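Local coordinates for outer membrane associated protein (Francisella tularensis subsp. tularensis, PDB 6U83) that probably anchors the outer membrane to peptidoglycan through its OmpA-like domain, the part crystallised here, and may have porin activity as a whole protein, at residues G150-H153 and P157-Q160; T42-A47 and N72-K77. All blocks are in the same frame, centred on the assembly; numbering follows the deposited sequence.

Overall arrangement
Both contacts belong to the single OmpA-like domain, and their centres lie about 16 Å apart. Contact 2 is complete before contact 1 begins along the chain: it brings the loop just before strand 46-52 to the first turn of helix 73-89, whereas contact 1 closes up the loop between strands 138-142 and 161-172. The sheet ties them together, because strand 55-63 pairs antiparallel with both 46-52 and 161-172. They also meet directly where CG of Arg-158 packs 3.8 Å from OE2 of Glu-43. Contact 1 therefore reaches from the D-alanine pocket to the loop that forms one side of contact 2, nearer the middle of the domain.

Contact 1 (G150-H153 and P157-Q160); sequences GGIH and PRNQ. With DAL (D-alanine), chain D.
Ile-152 packs on Arg-158 and Asn-159 in a mixed apolar and polar contact that folds one loop back on itself, between strand 138-142 and the final strand 161-172. With CG1 lying between the backbone N and the carbonyl carbon (chi1 65°), the isoleucine sends its two branches to different partners. CG2 sits over one face of the Arg-158 guanidinium, 3.6 Å from NH1. The other branch carries CD1 to the amide of Asn-159, 3.8 Å from OD1, and on to CB of Arg-158 at 4.1 Å. Ile-152 and Asn-159 approach from opposite directions, and the CD1 methyl rests against the amide. ND2, at the other end of the same amide, comes within 3.1 Å of the carbonyl O of His-153.

A bend at chi3 (-65°) turns the guanidinium toward the isoleucine, where both ends of the group are gripped: NH1 by the carboxylate of Asp-156, NH2 by the carbonyl of Leu-41. Those partners hold the flat group in place while CG2 covers its face. The buried amide of Asn-159 is pinned too, its OD1 accepting from the backbone N of Leu-149.

Residues 157-159 make a short 3-10 turn, closed by the bond from Gln-160 N to Pro-157 O at 3.0 Å. Just beyond it the chain enters the D-alanine pocket, where CG of Gln-160 lies 3.2 Å from the ligand's OXT, while its amide is anchored by Ser-101 and Phe-64. The folded loop thus leads straight into the ligand pocket, at the entry to the last strand of the OmpA-like fold; bound D-alanine, a component of peptidoglycan stems, is consistent with this being the peptidoglycan-binding pocket, as in OmpA-like domains.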
# COMPACT_ATOMS: atom_id res chain seq x y z
N GLY A 150 11.72 9.55 -2.49
CA GLY A 150 13.07 10.06 -2.46
C GLY A 150 13.96 9.35 -3.45
O GLY A 150 13.86 8.13 -3.66
N GLY A 151 14.84 10.11 -4.09
CA GLY A 151 15.82 9.57 -5.00
C GLY A 151 15.42 9.54 -6.46
O GLY A 151 16.25 9.23 -7.31
N ILE A 152 14.16 9.85 -6.78
CA ILE A 152 13.72 9.84 -8.17
C ILE A 152 13.12 11.20 -8.49
O ILE A 152 12.85 12.01 -7.61
CB ILE A 152 12.72 8.69 -8.43
CG1 ILE A 152 11.44 8.91 -7.64
CG2 ILE A 152 13.35 7.35 -8.04
CD1 ILE A 152 10.47 7.75 -7.74
N HIS A 153 12.97 11.46 -9.79
CA HIS A 153 12.37 12.71 -10.22
C HIS A 153 10.89 12.72 -9.83
O HIS A 153 10.25 11.68 -9.71
CB HIS A 153 12.53 12.88 -11.73
CG HIS A 153 12.26 14.26 -12.23
ND1 HIS A 153 10.99 14.73 -12.49
CD2 HIS A 153 13.10 15.27 -12.56
CE1 HIS A 153 11.06 15.97 -12.94
NE2 HIS A 153 12.33 16.32 -12.99
N PRO A 157 6.86 7.80 -12.98
CA PRO A 157 5.59 7.07 -12.77
C PRO A 157 5.56 6.28 -11.49
O PRO A 157 4.48 5.89 -11.03
CB PRO A 157 5.52 6.14 -14.00
CG PRO A 157 6.48 6.70 -14.97
CD PRO A 157 7.58 7.31 -14.16
N ARG A 158 6.71 5.99 -10.88
CA ARG A 158 6.66 5.28 -9.61
C ARG A 158 6.01 6.11 -8.50
O ARG A 158 5.57 5.54 -7.50
CB ARG A 158 8.06 4.84 -9.21
CG ARG A 158 8.51 3.57 -9.89
CD ARG A 158 9.98 3.29 -9.63
NE ARG A 158 10.84 4.31 -10.22
CZ ARG A 158 12.16 4.21 -10.31
NH1 ARG A 158 12.87 5.18 -10.87
NH2 ARG A 158 12.78 3.14 -9.83
N ASN A 159 5.95 7.44 -8.65
CA ASN A 159 5.23 8.24 -7.66
C ASN A 159 3.72 8.05 -7.75
O ASN A 159 3.01 8.33 -6.77
CB ASN A 159 5.60 9.71 -7.85
CG ASN A 159 7.00 10.01 -7.41
OD1 ASN A 159 7.42 9.57 -6.34
ND2 ASN A 159 7.75 10.74 -8.23
N GLN A 160 3.23 7.56 -8.88
CA GLN A 160 1.81 7.32 -9.14
C GLN A 160 1.39 6.04 -8.41
O GLN A 160 1.49 4.94 -8.96
CB GLN A 160 1.58 7.20 -10.64
CG GLN A 160 1.96 8.46 -11.43
CD GLN A 160 2.22 8.17 -12.92
OE1 GLN A 160 2.59 9.07 -13.67
NE2 GLN A 160 2.02 6.91 -13.34
N DAL D . 0.51 13.23 -12.47
CA DAL D . 0.03 12.09 -13.25
CB DAL D . -1.16 12.50 -14.13
C DAL D . -0.33 10.90 -12.37
O DAL D . -0.88 9.92 -12.89
OXT DAL D . -0.09 10.87 -11.14

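Contact 2 (T42-A47 and N72-K77); sequences TEDGVA and NAKGKK
Lys-74 reaches across from the first turn of helix 73-89 to Asp-44, making a salt bridge whose hydrogen bond is weak, with NZ 3.3 Å from OD2. The ammonium lies just as close to CB of Asp-44, so it comes in beside the aspartate side chain rather than head-on to the carboxylate. Bends at chi2 (84°) and chi4 (-69°) curl the lysine along the loop, and on the way its CG passes 3.5 Å from the carbonyl O of Gly-45.

Next to this exposed pair the backbones close up. The CA atoms of Gly-45 and Gly-75 are 4.9 Å apart, with no side chain on either one, so loop and helix come into direct contact in a buried spot. The helix end is fixed by Asn-72, whose OD1 accepts from Gly-75 N at 2.7 Å, nearly straight on both sides (171° at the hydrogen). On the strand side, Val-46 is joined to Asp-61 of strand 55-63 by backbone hydrogen bonding, and Cys-48 further along is in a disulfide with Cys-35. Here a classic asparagine N-cap starts a helix that packs against the loop leading into strand 46-52, as part of the helix-on-sheet layering of an OmpA-like domain.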
# COMPACT_ATOMS: atom_id res chain seq x y z
N THR A 42 10.34 -0.22 -7.05
CA THR A 42 9.78 -1.11 -8.06
C THR A 42 8.65 -0.40 -8.79
O THR A 42 7.80 0.25 -8.16
CB THR A 42 9.24 -2.38 -7.40
OG1 THR A 42 8.29 -2.00 -6.39
CG2 THR A 42 10.37 -3.18 -6.76
N GLU A 43 8.62 -0.54 -10.11
CA GLU A 43 7.49 -0.04 -10.88
C GLU A 43 6.37 -1.07 -10.99
O GLU A 43 5.54 -0.99 -11.90
CB GLU A 43 7.94 0.40 -12.27
CG GLU A 43 7.05 1.52 -12.84
CD GLU A 43 7.75 2.36 -13.89
OE1 GLU A 43 7.23 2.47 -15.01
OE2 GLU A 43 8.82 2.92 -13.58
N ASP A 44 6.34 -2.04 -10.08
CA ASP A 44 5.28 -3.03 -10.00
C ASP A 44 4.59 -2.88 -8.65
O ASP A 44 5.18 -2.38 -7.69
CB ASP A 44 5.84 -4.46 -10.15
CG ASP A 44 6.44 -4.73 -11.53
OD1 ASP A 44 6.39 -3.83 -12.39
OD2 ASP A 44 6.95 -5.85 -11.74
N GLY A 45 3.33 -3.31 -8.58
CA GLY A 45 2.65 -3.36 -7.30
C GLY A 45 3.28 -4.42 -6.40
O GLY A 45 3.58 -5.53 -6.83
N VAL A 46 3.48 -4.07 -5.12
CA VAL A 46 4.11 -5.00 -4.19
C VAL A 46 3.50 -4.88 -2.81
O VAL A 46 3.02 -3.81 -2.40
CB VAL A 46 5.64 -4.81 -4.10
CG1 VAL A 46 5.99 -3.68 -3.15
CG2 VAL A 46 6.31 -6.13 -3.68
N ALA A 47 3.53 -5.99 -2.09
CA ALA A 47 3.27 -6.05 -0.66
C ALA A 47 4.39 -6.89 -0.04
O ALA A 47 4.65 -8.01 -0.49
CB ALA A 47 1.90 -6.67 -0.36
N ASN A 72 -4.63 -2.62 -11.58
CA ASN A 72 -4.25 -3.71 -12.48
C ASN A 72 -4.15 -5.01 -11.68
O ASN A 72 -4.40 -5.05 -10.47
CB ASN A 72 -2.93 -3.39 -13.21
CG ASN A 72 -1.79 -3.06 -12.26
OD1 ASN A 72 -1.69 -3.59 -11.15
ND2 ASN A 72 -0.90 -2.18 -12.70
N ALA A 73 -3.80 -6.09 -12.38
CA ALA A 73 -3.77 -7.41 -11.77
C ALA A 73 -2.72 -7.49 -10.67
O ALA A 73 -2.95 -8.11 -9.62
CB ALA A 73 -3.52 -8.47 -12.84
N LYS A 74 -1.56 -6.87 -10.89
CA LYS A 74 -0.51 -6.85 -9.87
C LYS A 74 -0.99 -6.13 -8.63
O LYS A 74 -0.86 -6.63 -7.51
CB LYS A 74 0.75 -6.20 -10.44
CG LYS A 74 2.06 -6.65 -9.78
CD LYS A 74 2.59 -7.95 -10.39
CE LYS A 74 3.79 -8.49 -9.59
NZ LYS A 74 5.03 -7.66 -9.72
N GLY A 75 -1.54 -4.93 -8.80
CA GLY A 75 -2.14 -4.25 -7.67
C GLY A 75 -3.15 -5.10 -6.94
O GLY A 75 -3.10 -5.22 -5.71
N LYS A 76 -4.07 -5.74 -7.68
CA LYS A 76 -5.12 -6.51 -7.03
C LYS A 76 -4.55 -7.71 -6.28
O LYS A 76 -5.01 -8.04 -5.19
CB LYS A 76 -6.15 -6.97 -8.05
CG LYS A 76 -7.11 -5.89 -8.53
CD LYS A 76 -7.80 -6.38 -9.80
CE LYS A 76 -9.05 -5.57 -10.14
NZ LYS A 76 -9.89 -6.28 -11.16
N LYS A 77 -3.57 -8.40 -6.86
CA LYS A 77 -2.96 -9.50 -6.13
C LYS A 77 -2.37 -9.00 -4.82
O LYS A 77 -2.63 -9.57 -3.75
CB LYS A 77 -1.91 -10.20 -6.99
CG LYS A 77 -2.50 -11.18 -8.00
CD LYS A 77 -1.42 -12.09 -8.59
CE LYS A 77 -2.03 -13.14 -9.53
NZ LYS A 77 -1.00 -14.13 -10.00